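Local coordinates for DUF4785 domain-containing protein (Legionella pneumophila subsp. pneumophila, PDB 4KH9) that is of unknown function but binds calcium and is built of three domains, the central and C-terminal ones belonging to the E-set clan, at residues V72-P77 and Q122-I127; S82-L87 and N145-A150; I88-N93 and P129-G134. One frame throughout, in Å; residues are numbered along the deposited sequence. Where two conformers were deposited one is given.

Contact 1: V72-P77 and Q122-I127; sequences VVRITP and QAMLQI
Val73 and Ile75 pair with Leu125 and Ala123 in the antiparallel pairing of an edge strand with its inner neighbour in the beta sandwich of the N-terminal domain. Strand 123-126 is the outermost of four in its sheet, and strand 72-77 lies between it and strand 150-156. Two hydrogen-bonded pairs carry the join. Val73 N reaches Leu125 O over 2.9 Å, and Leu125 N returns the bond to Val73 O. At the next hydrogen-bonded pair, two residues along, Ile75 N to Ala123 O is the shorter bond at 2.7 Å, and Ala123 N to Ile75 O measures 3.1 Å. Val73 O also receives the CA-H of Met124, with 3.2 Å between that oxygen and Met124 CA.

Alternation along the strands sorts the side chains. Val73, Ile75, Ala123 and Leu125 turn to the buried face, where Ile75 also touches Leu138 of the opposing sheet. Leu125 holds CG between its backbone N and carbonyl carbon (chi1 79°), which brings CD2 toward the neighbouring strand, 3.9 Å from Val73 CB.

Val72, Arg74, Met124 and Gln126 occupy the other, partly exposed face. There Val72 CG2 lies against the extended Gln126 chain from CB to NE2, and that NE2 is bonded to Gly70 O. Met124, a selenomethionine, is fully extended as well, CG standing anti to the backbone N (chi1 -174°), and its terminal CE touches Val72 CG1 at 3.6 Å.

Contact 2: S82-L87 and N145-A150; sequences SIPELL and NKYADA
Pro84 lies over one face of the Tyr147 ring, an example of how a proline can seat an aromatic side chain through CH-pi contact. Pro84 CB is 3.8 Å from the ring centroid and only 19° off the normal, while Pro84 CA stands above the middle of the ring. CB is nearest to Tyr147 CE2, at 3.6 Å, and CG leans over the CD2 side. The rim of the same ring is met by Ser82, whose OG lies in the ring plane 3.6 Å from Tyr147 CD1.

That hydroxyl is turned between the backbone N and the carbonyl carbon of its own residue (chi1 56°), a position from which it also gives a weak hydrogen bond to Lys146 O at 3.2 Å. The backbone of Ser82 makes the firmer link: its O accepts from Ala148 N at 2.9 Å and is approached by the CA-H of Tyr147, with Tyr147 CA 3.2 Å away. Ser82 and Tyr147 thereby form a single beta bridge between two loops. One loop leads into strand 86-89 and the other into strand 150-156, strands of the two different sheets of the beta sandwich, so the bridge ties together the connections at one end of the fold.

Further out, Tyr147 OH is hydrogen-bonded to Asp142 OD1, which gives the far end of the ring a second point of attachment. Leu55, at the start of helix 55-60, touches both Tyr147 and Pro84. Next to the proline, Glu85 OE1 makes a salt bridge with Lys141 NZ.

Contact 3: I88-N93 and P129-G134; sequences IKTPKN and PELGYG
Leu131 meets Thr90 at the close of a short 3-10 turn, 129-131, in which Gly132 N bonds back to Pro129 O at 3.0 Å. The leucine branches cross the threonine side chain at about a right angle, and Thr90 CG2 touches Leu131 CD2 at 4.1 Å, with CD1 scarcely farther. Thr90 OG1 lies between the backbone N and the carbonyl carbon (chi1 66°) and accepts from Gln94 N, which puts CG2 anti to the carbonyl carbon and against Leu131. The carbonyl of Leu131 faces Pro91 CD, and Leu131 O also takes a weak bond from a water that accepts from Lys92 NZ at 2.8 Å.

Gly132 follows with a positive phi (62°), which favours glycine at this position. Tyr133 then points its side chain away from Pro91 and presents its backbone instead: Tyr133 O lies 3.5 Å from Pro91 CG. At Gly134, whose backbone angles are of a kind open mainly to glycine, the chain passes close by the proline ring, and Gly134 N is bonded to Thr66 OG1.

Pro91 is the second residue of a type I beta turn, closed by Asn93 N to Thr90 O at 3.0 Å. This turn links strands 86-89 and 95-97, and it packs against the loop that enters strand 135-140, the other neighbour of 86-89. The two loops meet by van der Waals packing, and the water adds a polar link that is weak on the Leu131 side.

Overall arrangement
All three contacts belong to the N-terminal domain and illustrate how a beta sandwich is secured differently at its strands and at its ends. Contact 1 lies within one sheet, has the most buried residues and relies on regular backbone bonding. Contact 2 joins loops of both sheets, mixing one firm backbone bond with aromatic packing, whereas contact 3, at the surface, has van der Waals packing and a water. Contacts 2 and 3 flank strand 86-89, one through residues leading into it, the other through the turn after it; their centres are about 23 Å apart. Contacts 1 and 2 touch directly, Ile83 and Ala148 packing on Pro77; contact 3 meets contact 1 through chain connectivity alone.

Contact 1: V72-P77 and Q122-I127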
loop_
_atom_site.group_PDB
_atom_site.type_symbol
_atom_site.label_atom_id
_atom_site.label_comp_id
_atom_site.label_asym_id
_atom_site.label_seq_id
_atom_site.Cartn_x
_atom_site.Cartn_y
_atom_site.Cartn_z
ATOM N N VAL A 72 -12.526 -18.274 8.637
ATOM C CA VAL A 72 -11.719 -17.934 9.814
ATOM C C VAL A 72 -12.125 -16.523 10.293
ATOM O O VAL A 72 -12.218 -15.607 9.490
ATOM C CB VAL A 72 -10.217 -18.051 9.495
ATOM C CG1 VAL A 72 -9.372 -17.672 10.710
ATOM C CG2 VAL A 72 -9.863 -19.491 9.022
ATOM N N VAL A 73 -12.447 -16.395 11.579
ATOM C CA VAL A 73 -12.941 -15.148 12.182
ATOM C C VAL A 73 -11.986 -14.683 13.297
ATOM O O VAL A 73 -11.575 -15.480 14.141
ATOM C CB VAL A 73 -14.391 -15.320 12.702
ATOM C CG1 VAL A 73 -14.933 -14.029 13.334
ATOM C CG2 VAL A 73 -15.323 -15.792 11.573
ATOM N N ARG A 74 -11.648 -13.372 13.272
ATOM C CA ARG A 74 -10.787 -12.751 14.273
ATOM C C ARG A 74 -11.462 -11.503 14.849
ATOM O O ARG A 74 -11.910 -10.637 14.102
ATOM C CB ARG A 74 -9.409 -12.412 13.677
ATOM C CG ARG A 74 -8.413 -11.839 14.700
ATOM C CD ARG A 74 -7.006 -11.688 14.174
ATOM N NE ARG A 74 -6.902 -10.807 13.007
ATOM C CZ ARG A 74 -6.686 -11.226 11.761
ATOM N NH1 ARG A 74 -6.585 -12.522 11.496
ATOM N NH2 ARG A 74 -6.587 -10.349 10.768
ATOM N N ILE A 75 -11.519 -11.413 16.178
ATOM C CA ILE A 75 -12.103 -10.268 16.881
ATOM C C ILE A 75 -11.040 -9.708 17.832
ATOM O O ILE A 75 -10.610 -10.423 18.737
ATOM C CB ILE A 75 -13.385 -10.704 17.629
ATOM C CG1 ILE A 75 -14.402 -11.364 16.673
ATOM C CG2 ILE A 75 -13.993 -9.545 18.472
ATOM C CD1 ILE A 75 -14.972 -12.695 17.263
ATOM N N THR A 76 -10.593 -8.462 17.607
ATOM C CA THR A 76 -9.571 -7.809 18.443
ATOM C C THR A 76 -10.116 -6.476 18.956
ATOM O O THR A 76 -10.765 -5.754 18.198
ATOM C CB THR A 76 -8.225 -7.618 17.697
ATOM O OG1 THR A 76 -8.401 -6.699 16.628
ATOM C CG2 THR A 76 -7.661 -8.929 17.138
ATOM N N PRO A 77 -9.896 -6.146 20.240
ATOM C CA PRO A 77 -10.382 -4.847 20.745
ATOM C C PRO A 77 -9.517 -3.704 20.195
ATOM O O PRO A 77 -8.325 -3.893 19.968
ATOM C CB PRO A 77 -10.290 -4.985 22.267
ATOM C CG PRO A 77 -9.352 -6.107 22.525
ATOM C CD PRO A 77 -9.116 -6.882 21.262
ATOM N N GLN A 122 -8.426 -11.484 23.199
ATOM C CA GLN A 122 -8.640 -11.719 21.761
ATOM C C GLN A 122 -9.517 -12.967 21.540
ATOM O O GLN A 122 -9.613 -13.810 22.439
ATOM C CB GLN A 122 -7.278 -11.891 21.061
ATOM C CG GLN A 122 -7.316 -11.771 19.542
ATOM C CD GLN A 122 -5.963 -12.024 18.924
ATOM O OE1 GLN A 122 -4.960 -11.374 19.250
ATOM N NE2 GLN A 122 -5.914 -12.949 17.978
ATOM N N ALA A 123 -10.163 -13.071 20.357
ATOM C CA ALA A 123 -10.951 -14.230 19.954
ATOM C C ALA A 123 -10.722 -14.529 18.481
ATOM O O ALA A 123 -10.956 -13.677 17.628
ATOM C CB ALA A 123 -12.428 -14.020 20.234
HETATM N N MSE A 124 -10.204 -15.730 18.192
HETATM C CA MSE A 124 -9.963 -16.201 16.825
HETATM C C MSE A 124 -10.442 -17.645 16.703
HETATM O O MSE A 124 -10.199 -18.447 17.598
HETATM C CB MSE A 124 -8.489 -16.073 16.415
HETATM C CG MSE A 124 -8.244 -16.433 14.929
HETATM SE SE MSE A 124 -6.425 -16.046 14.365
HETATM C CE MSE A 124 -6.517 -16.284 12.421
ATOM N N LEU A 125 -11.108 -17.975 15.596
ATOM C CA LEU A 125 -11.597 -19.322 15.401
ATOM C C LEU A 125 -11.824 -19.633 13.950
ATOM O O LEU A 125 -12.098 -18.760 13.134
ATOM C CB LEU A 125 -12.929 -19.591 16.187
ATOM C CG LEU A 125 -14.238 -19.062 15.578
ATOM C CD1 LEU A 125 -15.412 -19.948 15.964
ATOM C CD2 LEU A 125 -14.489 -17.574 15.934
ATOM N N GLN A 126 -11.778 -20.915 13.655
ATOM C CA GLN A 126 -12.205 -21.384 12.355
ATOM C C GLN A 126 -13.534 -22.083 12.600
ATOM O O GLN A 126 -13.615 -22.966 13.456
ATOM C CB GLN A 126 -11.163 -22.271 11.682
ATOM C CG GLN A 126 -11.630 -22.684 10.288
ATOM C CD GLN A 126 -10.580 -23.441 9.508
ATOM O OE1 GLN A 126 -9.832 -24.294 10.041
ATOM N NE2 GLN A 126 -10.563 -23.193 8.217
ATOM N N ILE A 127 -14.557 -21.690 11.863
ATOM C CA ILE A 127 -15.899 -22.252 12.028
ATOM C C ILE A 127 -15.881 -23.707 11.565
ATOM O O ILE A 127 -15.356 -23.992 10.476
ATOM C CB ILE A 127 -16.993 -21.418 11.295
ATOM C CG1 ILE A 127 -16.952 -19.949 11.747
ATOM C CG2 ILE A 127 -18.389 -22.034 11.541
ATOM C CD1 ILE A 127 -17.845 -18.982 10.897
#

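Contact 2: S82-L87 and N145-A150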
loop_
_atom_site.group_PDB
_atom_site.type_symbol
_atom_site.label_atom_id
_atom_site.label_comp_id
_atom_site.label_asym_id
_atom_site.label_seq_id
_atom_site.Cartn_x
_atom_site.Cartn_y
_atom_site.Cartn_z
ATOM N N SER A 82 -10.651 -5.381 27.709
ATOM C CA SER A 82 -11.094 -6.742 27.446
ATOM C C SER A 82 -12.253 -6.840 26.419
ATOM O O SER A 82 -12.976 -5.873 26.145
ATOM C CB SER A 82 -11.506 -7.424 28.743
ATOM O OG SER A 82 -12.502 -6.656 29.398
ATOM N N ILE A 83 -12.344 -8.030 25.804
ATOM C CA ILE A 83 -13.355 -8.471 24.850
ATOM C C ILE A 83 -14.495 -9.067 25.687
ATOM O O ILE A 83 -14.218 -9.709 26.700
ATOM C CB ILE A 83 -12.702 -9.479 23.843
ATOM C CG1 ILE A 83 -12.037 -8.734 22.679
ATOM C CG2 ILE A 83 -13.664 -10.547 23.295
ATOM C CD1 ILE A 83 -11.439 -9.665 21.652
ATOM N N PRO A 84 -15.776 -8.875 25.322
ATOM C CA PRO A 84 -16.844 -9.498 26.115
ATOM C C PRO A 84 -16.880 -10.995 25.899
ATOM O O PRO A 84 -16.223 -11.479 24.965
ATOM C CB PRO A 84 -18.122 -8.855 25.556
ATOM C CG PRO A 84 -17.692 -7.845 24.537
ATOM C CD PRO A 84 -16.317 -8.176 24.131
ATOM N N GLU A 85 -17.655 -11.731 26.721
ATOM C CA GLU A 85 -17.923 -13.159 26.471
ATOM C C GLU A 85 -18.845 -13.179 25.276
ATOM O O GLU A 85 -19.824 -12.420 25.261
ATOM C CB GLU A 85 -18.540 -13.852 27.697
ATOM C CG GLU A 85 -17.555 -14.627 28.544
ATOM C CD GLU A 85 -18.171 -15.282 29.769
ATOM O OE1 GLU A 85 -19.305 -15.809 29.671
ATOM O OE2 GLU A 85 -17.497 -15.299 30.823
ATOM N N LEU A 86 -18.508 -13.941 24.247
ATOM C CA LEU A 86 -19.248 -13.872 23.015
ATOM C C LEU A 86 -20.078 -15.106 22.719
ATOM O O LEU A 86 -19.709 -16.229 23.049
ATOM C CB LEU A 86 -18.261 -13.630 21.832
ATOM C CG LEU A 86 -17.483 -12.264 21.854
ATOM C CD1 LEU A 86 -16.330 -12.277 20.869
ATOM C CD2 LEU A 86 -18.396 -11.047 21.578
ATOM N N LEU A 87 -21.189 -14.867 22.018
ATOM C CA LEU A 87 -22.106 -15.891 21.523
ATOM C C LEU A 87 -22.153 -15.818 20.006
ATOM O O LEU A 87 -21.875 -14.760 19.423
ATOM C CB LEU A 87 -23.526 -15.716 22.108
ATOM C CG LEU A 87 -23.668 -15.715 23.634
ATOM C CD1 LEU A 87 -25.036 -15.182 24.053
ATOM C CD2 LEU A 87 -23.436 -17.104 24.213
ATOM N N ASN A 145 -18.651 -1.654 31.659
ATOM C CA ASN A 145 -17.798 -0.481 31.432
ATOM C C ASN A 145 -16.309 -0.899 31.377
ATOM O O ASN A 145 -15.446 -0.032 31.337
ATOM C CB ASN A 145 -18.036 0.570 32.536
ATOM C CG ASN A 145 -17.839 0.058 33.956
ATOM O OD1 ASN A 145 -17.536 -1.125 34.183
ATOM N ND2 ASN A 145 -18.005 0.927 34.944
ATOM N N LYS A 146 -16.015 -2.216 31.375
ATOM C CA LYS A 146 -14.652 -2.784 31.323
ATOM C C LYS A 146 -14.270 -3.275 29.917
ATOM O O LYS A 146 -13.090 -3.514 29.634
ATOM C CB LYS A 146 -14.538 -3.965 32.317
ATOM C CG LYS A 146 -14.408 -3.518 33.785
ATOM C CD LYS A 146 -14.435 -4.697 34.792
ATOM C CE LYS A 146 -13.253 -5.657 34.764
ATOM N NZ LYS A 146 -11.986 -5.027 35.221
ATOM N N TYR A 147 -15.278 -3.456 29.048
ATOM C CA TYR A 147 -15.031 -3.937 27.708
ATOM C C TYR A 147 -14.593 -2.793 26.832
ATOM O O TYR A 147 -14.896 -1.626 27.128
ATOM C CB TYR A 147 -16.288 -4.627 27.124
ATOM C CG TYR A 147 -16.859 -5.776 27.952
ATOM C CD1 TYR A 147 -16.024 -6.637 28.660
ATOM C CD2 TYR A 147 -18.219 -6.058 27.938
ATOM C CE1 TYR A 147 -16.540 -7.703 29.398
ATOM C CE2 TYR A 147 -18.741 -7.143 28.631
ATOM C CZ TYR A 147 -17.901 -7.955 29.374
ATOM O OH TYR A 147 -18.430 -9.028 30.045
ATOM N N ALA A 148 -13.868 -3.108 25.753
ATOM C CA ALA A 148 -13.470 -2.086 24.794
ATOM C C ALA A 148 -14.707 -1.474 24.127
ATOM O O ALA A 148 -15.742 -2.132 24.005
ATOM C CB ALA A 148 -12.545 -2.689 23.735
ATOM N N ASP A 149 -14.603 -0.218 23.718
ATOM C CA ASP A 149 -15.669 0.495 23.000
ATOM C C ASP A 149 -15.923 -0.084 21.628
ATOM O O ASP A 149 -17.064 -0.093 21.162
ATOM C CB ASP A 149 -15.278 1.964 22.807
ATOM C CG ASP A 149 -15.352 2.858 24.022
ATOM O OD1 ASP A 149 -15.885 2.406 25.066
ATOM O OD2 ASP A 149 -14.944 4.034 23.911
ATOM N N ALA A 150 -14.834 -0.524 20.962
ATOM C CA ALA A 150 -14.887 -0.984 19.591
ATOM C C ALA A 150 -13.912 -2.135 19.324
ATOM O O ALA A 150 -12.991 -2.413 20.108
ATOM C CB ALA A 150 -14.601 0.169 18.646
#

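Contact 3: I88-N93 and P129-G134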
loop_
_atom_site.group_PDB
_atom_site.type_symbol
_atom_site.label_atom_id
_atom_site.label_comp_id
_atom_site.label_asym_id
_atom_site.label_seq_id
_atom_site.Cartn_x
_atom_site.Cartn_y
_atom_site.Cartn_z
ATOM N N ILE A 88 -22.538 -16.911 19.375
ATOM C CA ILE A 88 -22.692 -16.926 17.930
ATOM C C ILE A 88 -23.964 -17.733 17.568
ATOM O O ILE A 88 -24.203 -18.845 18.055
ATOM C CB ILE A 88 -21.425 -17.433 17.176
ATOM C CG1 ILE A 88 -21.519 -17.164 15.646
ATOM C CG2 ILE A 88 -21.060 -18.882 17.543
ATOM C CD1 ILE A 88 -20.162 -17.273 14.843
ATOM N N LYS A 89 -24.758 -17.139 16.701
ATOM C CA LYS A 89 -25.962 -17.745 16.177
ATOM C C LYS A 89 -25.615 -18.265 14.785
ATOM O O LYS A 89 -25.119 -17.522 13.951
ATOM C CB LYS A 89 -27.098 -16.715 16.189
ATOM C CG LYS A 89 -28.496 -17.313 16.146
ATOM C CD LYS A 89 -29.523 -16.203 16.255
ATOM C CE LYS A 89 -30.924 -16.731 16.469
ATOM N NZ LYS A 89 -31.923 -15.631 16.580
ATOM N N THR A 90 -25.815 -19.561 14.555
ATOM C CA THR A 90 -25.488 -20.173 13.263
ATOM C C THR A 90 -26.560 -19.804 12.220
ATOM O O THR A 90 -27.606 -19.265 12.611
ATOM C CB THR A 90 -25.377 -21.709 13.437
ATOM O OG1 THR A 90 -26.677 -22.234 13.776
ATOM C CG2 THR A 90 -24.353 -22.095 14.490
ATOM N N PRO A 91 -26.364 -20.108 10.909
ATOM C CA PRO A 91 -27.419 -19.804 9.933
ATOM C C PRO A 91 -28.730 -20.587 10.214
ATOM O O PRO A 91 -29.771 -20.155 9.738
ATOM C CB PRO A 91 -26.777 -20.205 8.596
ATOM C CG PRO A 91 -25.271 -20.163 8.854
ATOM C CD PRO A 91 -25.195 -20.723 10.236
ATOM N N LYS A 92 -28.694 -21.658 11.048
ATOM C CA LYS A 92 -29.862 -22.469 11.416
ATOM C C LYS A 92 -30.431 -22.039 12.786
ATOM O O LYS A 92 -31.285 -22.728 13.354
ATOM C CB LYS A 92 -29.537 -23.978 11.414
ATOM C CG LYS A 92 -28.995 -24.533 10.092
ATOM C CD LYS A 92 -30.004 -24.554 8.956
ATOM C CE LYS A 92 -29.340 -24.875 7.633
ATOM N NZ LYS A 92 -28.658 -23.693 7.033
ATOM N N ASN A 93 -29.998 -20.859 13.278
ATOM C CA ASN A 93 -30.475 -20.190 14.494
ATOM C C ASN A 93 -30.182 -20.976 15.772
ATOM O O ASN A 93 -30.932 -20.890 16.759
ATOM C CB ASN A 93 -31.977 -19.879 14.404
ATOM C CG ASN A 93 -32.309 -19.022 13.220
ATOM O OD1 ASN A 93 -31.656 -18.011 12.952
ATOM N ND2 ASN A 93 -33.293 -19.447 12.456
ATOM N N PRO A 129 -16.721 -27.030 9.763
ATOM C CA PRO A 129 -17.379 -27.208 8.459
ATOM C C PRO A 129 -18.817 -27.739 8.563
ATOM O O PRO A 129 -19.600 -27.469 7.671
ATOM C CB PRO A 129 -16.459 -28.234 7.749
ATOM C CG PRO A 129 -15.097 -27.945 8.317
ATOM C CD PRO A 129 -15.435 -27.768 9.790
ATOM N N GLU A 130 -19.167 -28.421 9.660
ATOM C CA GLU A 130 -20.493 -28.997 9.894
ATOM C C GLU A 130 -21.534 -27.916 10.154
ATOM O O GLU A 130 -22.717 -28.174 9.939
ATOM C CB GLU A 130 -20.474 -30.014 11.058
ATOM C CG GLU A 130 -20.340 -29.412 12.450
ATOM C CD GLU A 130 -20.023 -30.413 13.542
ATOM O OE1 GLU A 130 -19.086 -31.223 13.353
ATOM O OE2 GLU A 130 -20.653 -30.332 14.622
ATOM N N LEU A 131 -21.115 -26.719 10.613
ATOM C CA LEU A 131 -22.048 -25.606 10.790
ATOM C C LEU A 131 -22.337 -24.922 9.436
ATOM O O LEU A 131 -23.150 -24.011 9.386
ATOM C CB LEU A 131 -21.524 -24.594 11.819
ATOM C CG LEU A 131 -21.306 -25.149 13.246
ATOM C CD1 LEU A 131 -20.716 -24.083 14.137
ATOM C CD2 LEU A 131 -22.628 -25.727 13.844
ATOM N N GLY A 132 -21.670 -25.365 8.366
ATOM C CA GLY A 132 -21.845 -24.846 7.013
ATOM C C GLY A 132 -21.503 -23.377 6.812
ATOM O O GLY A 132 -20.505 -22.879 7.346
ATOM N N TYR A 133 -22.331 -22.666 6.026
ATOM C CA TYR A 133 -22.071 -21.261 5.726
ATOM C C TYR A 133 -23.348 -20.469 5.629
ATOM O O TYR A 133 -24.428 -21.038 5.582
ATOM C CB TYR A 133 -21.267 -21.119 4.419
ATOM C CG TYR A 133 -21.962 -21.694 3.211
ATOM C CD1 TYR A 133 -21.815 -23.038 2.869
ATOM C CD2 TYR A 133 -22.738 -20.888 2.380
ATOM C CE1 TYR A 133 -22.461 -23.573 1.755
ATOM C CE2 TYR A 133 -23.394 -21.413 1.273
ATOM C CZ TYR A 133 -23.234 -22.751 0.950
ATOM O OH TYR A 133 -23.849 -23.252 -0.168
ATOM N N GLY A 134 -23.197 -19.156 5.585
ATOM C CA GLY A 134 -24.315 -18.238 5.457
ATOM C C GLY A 134 -24.220 -17.096 6.432
ATOM O O GLY A 134 -23.133 -16.554 6.657
HETATM O O HOH W 1 -25.855 -23.875 7.468
#